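Long-range contact in putative exported protein (Bacteroides fragilis, PDB 3FZX), which is of unknown function but binds calcium and, with its antiparallel beta-barrel of the LolA/LolB clan, may bind a lipid or another hydrophobic ligand: residues N13-Q18 / V38-E43. Sequence-based numbering, arbitrary orientation.
Sequences NQEGEQ and VDQAYE
Val38 lays its isopropyl group against one face of the type II turn that runs from Gln14 to Glu17, just ahead of strand 18-25. CB lies 3.3 Å from the carbonyl O of Gln14. With CG1 anti to the backbone N (chi1 173°), that methyl runs beneath the turn to Glu15 CA, at 3.7 Å, while CG2 heads toward Asn13 and Glu17; Pro12 and Val50 add further cover to the valine. Its backbone secures the same turn at two points: Val38 N donates to Glu17 O at 2.9 Å, and Val38 O accepts from Gly16 N at 2.8 Å. Gly16 has positive phi (88°), as the third position of a type II turn commonly does, and Glu17 N closes the turn onto Gln14 O. Glu15 leaves the turn with an extended chain beyond CG and passes alongside strand 30-44, its CG 4.0 Å from Asp39 O. There the carboxylate meets the end of Gln40, next to the classic bulge that Asp39 and Gln40 form opposite Val51. Lys137 of the second subunit makes a weak, long ion pair with Glu15 OE2. Farther along, Ala41 CB rests 3.7 Å from Asn13 O. The chemistry thus divides between an apolar valine with paired backbone bonds, which fastens the turn to the barrel strand, and a polar outer margin reaching the subunit interface.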
ATOM      1  N   ASN A  13       5.669  18.241   2.978  1.00 34.90           N
ATOM      2  CA  ASN A  13       4.577  18.143   3.902  1.00 36.92           C
ATOM      3  C   ASN A  13       3.795  19.430   4.194  1.00 38.44           C
ATOM      4  O   ASN A  13       2.941  19.410   5.046  1.00 36.73           O
ATOM      5  CB  ASN A  13       5.067  17.430   5.177  1.00 38.79           C
ATOM      6  CG  ASN A  13       6.308  18.027   5.730  1.00 40.34           C
ATOM      7  OD1 ASN A  13       6.221  18.963   6.484  1.00 41.14           O
ATOM      8  ND2 ASN A  13       7.484  17.495   5.356  1.00 32.33           N
ATOM      9  N   GLN A  14       4.037  20.521   3.463  1.00 39.19           N
ATOM     10  CA  GLN A  14       3.204  21.734   3.587  1.00 40.13           C
ATOM     11  C   GLN A  14       2.112  21.695   2.544  1.00 40.30           C
ATOM     12  O   GLN A  14       2.410  21.543   1.369  1.00 40.21           O
ATOM     13  CB  GLN A  14       4.006  23.017   3.330  1.00 39.40           C
ATOM     14  CG  GLN A  14       5.275  23.144   4.117  1.00 47.24           C
ATOM     15  CD  GLN A  14       5.972  24.498   3.926  1.00 59.30           C
ATOM     16  OE1 GLN A  14       5.488  25.398   3.204  1.00 58.94           O
ATOM     17  NE2 GLN A  14       7.128  24.638   4.566  1.00 56.18           N
ATOM     18  N   GLU A  15       0.860  21.883   2.947  1.00 41.28           N
ATOM     19  CA  GLU A  15      -0.264  21.886   1.996  1.00 41.88           C
ATOM     20  C   GLU A  15       0.005  22.858   0.864  1.00 38.44           C
ATOM     21  O   GLU A  15       0.439  23.961   1.113  1.00 39.78           O
ATOM     22  CB  GLU A  15      -1.593  22.264   2.687  1.00 41.48           C
ATOM     23  CG  GLU A  15      -2.106  21.155   3.590  1.00 48.96           C
ATOM     24  CD  GLU A  15      -3.492  21.413   4.180  1.00 59.22           C
ATOM     25  OE1 GLU A  15      -4.043  22.540   4.001  1.00 57.54           O
ATOM     26  OE2 GLU A  15      -4.009  20.466   4.831  1.00 52.76           O
ATOM     27  N   GLY A  16      -0.251  22.434  -0.366  1.00 38.00           N
ATOM     28  CA  GLY A  16      -0.042  23.283  -1.534  1.00 38.52           C
ATOM     29  C   GLY A  16       1.368  23.195  -2.100  1.00 39.21           C
ATOM     30  O   GLY A  16       1.580  23.586  -3.231  1.00 40.01           O
ATOM     31  N   GLU A  17       2.339  22.687  -1.338  1.00 37.96           N
ATOM     32  CA  GLU A  17       3.732  22.623  -1.828  1.00 37.37           C
ATOM     33  C   GLU A  17       3.801  21.725  -3.061  1.00 36.51           C
ATOM     34  O   GLU A  17       3.086  20.729  -3.122  1.00 37.37           O
ATOM     35  CB  GLU A  17       4.697  22.114  -0.743  1.00 37.30           C
ATOM     36  CG  GLU A  17       6.151  22.025  -1.211  1.00 37.73           C
ATOM     37  CD  GLU A  17       7.137  21.741  -0.112  1.00 42.45           C
ATOM     38  OE1 GLU A  17       6.732  21.622   1.069  1.00 41.02           O
ATOM     39  OE2 GLU A  17       8.337  21.636  -0.445  1.00 39.36           O
ATOM     40  N   GLN A  18       4.679  22.076  -4.003  1.00 35.95           N
ATOM     41  CA  GLN A  18       4.783  21.416  -5.311  1.00 37.49           C
ATOM     42  C   GLN A  18       6.245  21.133  -5.681  1.00 34.65           C
ATOM     43  O   GLN A  18       7.068  22.025  -5.641  1.00 35.43           O
ATOM     44  CB  GLN A  18       4.139  22.324  -6.355  1.00 39.56           C
ATOM     45  CG  GLN A  18       3.454  21.591  -7.451  1.00 52.90           C
ATOM     46  CD  GLN A  18       2.620  22.510  -8.304  1.00 60.94           C
ATOM     47  OE1 GLN A  18       3.005  22.847  -9.424  1.00 61.08           O
ATOM     48  NE2 GLN A  18       1.478  22.937  -7.773  1.00 68.09           N
ATOM     49  N   VAL A  38       1.212  18.542  -2.618  1.00 35.53           N
ATOM     50  CA  VAL A  38       0.679  18.162  -1.319  1.00 36.29           C
ATOM     51  C   VAL A  38      -0.765  18.655  -1.218  1.00 37.16           C
ATOM     52  O   VAL A  38      -1.011  19.860  -1.280  1.00 38.18           O
ATOM     53  CB  VAL A  38       1.503  18.764  -0.161  1.00 38.25           C
ATOM     54  CG1 VAL A  38       0.807  18.480   1.193  1.00 39.31           C
ATOM     55  CG2 VAL A  38       2.928  18.220  -0.166  1.00 29.78           C
ATOM     56  N   ASP A  39      -1.705  17.724  -1.115  1.00 39.80           N
ATOM     57  CA  ASP A  39      -3.142  18.034  -1.030  1.00 43.23           C
ATOM     58  C   ASP A  39      -3.541  18.248   0.421  1.00 44.11           C
ATOM     59  O   ASP A  39      -4.160  19.239   0.743  1.00 45.34           O
ATOM     60  CB  ASP A  39      -3.991  16.901  -1.616  1.00 45.47           C
ATOM     61  CG  ASP A  39      -5.433  17.344  -1.948  1.00 57.05           C
ATOM     62  OD1 ASP A  39      -5.590  18.203  -2.837  1.00 70.75           O
ATOM     63  OD2 ASP A  39      -6.412  16.828  -1.357  1.00 66.33           O
ATOM     64  N   GLN A  40      -3.157  17.331   1.301  1.00 44.30           N
ATOM     65  CA  GLN A  40      -3.525  17.430   2.709  1.00 45.88           C
ATOM     66  C   GLN A  40      -2.473  16.809   3.606  1.00 41.51           C
ATOM     67  O   GLN A  40      -1.887  15.808   3.247  1.00 39.45           O
ATOM     68  CB  GLN A  40      -4.857  16.700   2.946  1.00 49.70           C
ATOM     69  CG  GLN A  40      -6.116  17.477   2.531  1.00 61.00           C
ATOM     70  CD  GLN A  40      -6.287  18.794   3.306  1.00 66.21           C
ATOM     71  OE1 GLN A  40      -6.109  18.840   4.526  1.00 75.88           O
ATOM     72  NE2 GLN A  40      -6.631  19.864   2.592  1.00 65.93           N
ATOM     73  N   ALA A  41      -2.235  17.413   4.765  1.00 38.31           N
ATOM     74  CA  ALA A  41      -1.362  16.832   5.784  1.00 36.57           C
ATOM     75  C   ALA A  41      -2.235  16.603   7.002  1.00 36.69           C
ATOM     76  O   ALA A  41      -2.943  17.504   7.412  1.00 38.72           O
ATOM     77  CB  ALA A  41      -0.240  17.737   6.104  1.00 34.12           C
ATOM     78  N   TYR A  42      -2.208  15.392   7.552  1.00 35.80           N
ATOM     79  CA  TYR A  42      -2.989  15.022   8.729  1.00 34.23           C
ATOM     80  C   TYR A  42      -2.057  14.595   9.854  1.00 36.10           C
ATOM     81  O   TYR A  42      -1.079  13.869   9.627  1.00 35.23           O
ATOM     82  CB  TYR A  42      -3.888  13.833   8.393  1.00 34.45           C
ATOM     83  CG  TYR A  42      -4.848  14.074   7.250  1.00 34.30           C
ATOM     84  CD1 TYR A  42      -6.096  14.648   7.474  1.00 31.89           C
ATOM     85  CD2 TYR A  42      -4.512  13.732   5.946  1.00 31.73           C
ATOM     86  CE1 TYR A  42      -6.987  14.866   6.421  1.00 31.40           C
ATOM     87  CE2 TYR A  42      -5.395  13.952   4.885  1.00 37.10           C
ATOM     88  CZ  TYR A  42      -6.633  14.516   5.131  1.00 37.14           C
ATOM     89  OH  TYR A  42      -7.513  14.746   4.096  1.00 37.86           O
ATOM     90  N   GLU A  43      -2.395  14.981  11.079  1.00 34.78           N
ATOM     91  CA  GLU A  43      -1.587  14.640  12.233  1.00 34.12           C
ATOM     92  C   GLU A  43      -2.220  13.516  13.004  1.00 31.75           C
ATOM     93  O   GLU A  43      -3.417  13.527  13.262  1.00 30.03           O
ATOM     94  CB  GLU A  43      -1.433  15.862  13.136  1.00 37.49           C
ATOM     95  CG  GLU A  43      -0.441  16.875  12.545  1.00 48.03           C
ATOM     96  CD  GLU A  43      -0.764  18.331  12.893  1.00 63.91           C
ATOM     97  OE1 GLU A  43      -1.588  18.592  13.803  1.00 67.75           O
ATOM     98  OE2 GLU A  43      -0.178  19.229  12.241  1.00 76.27           O
TER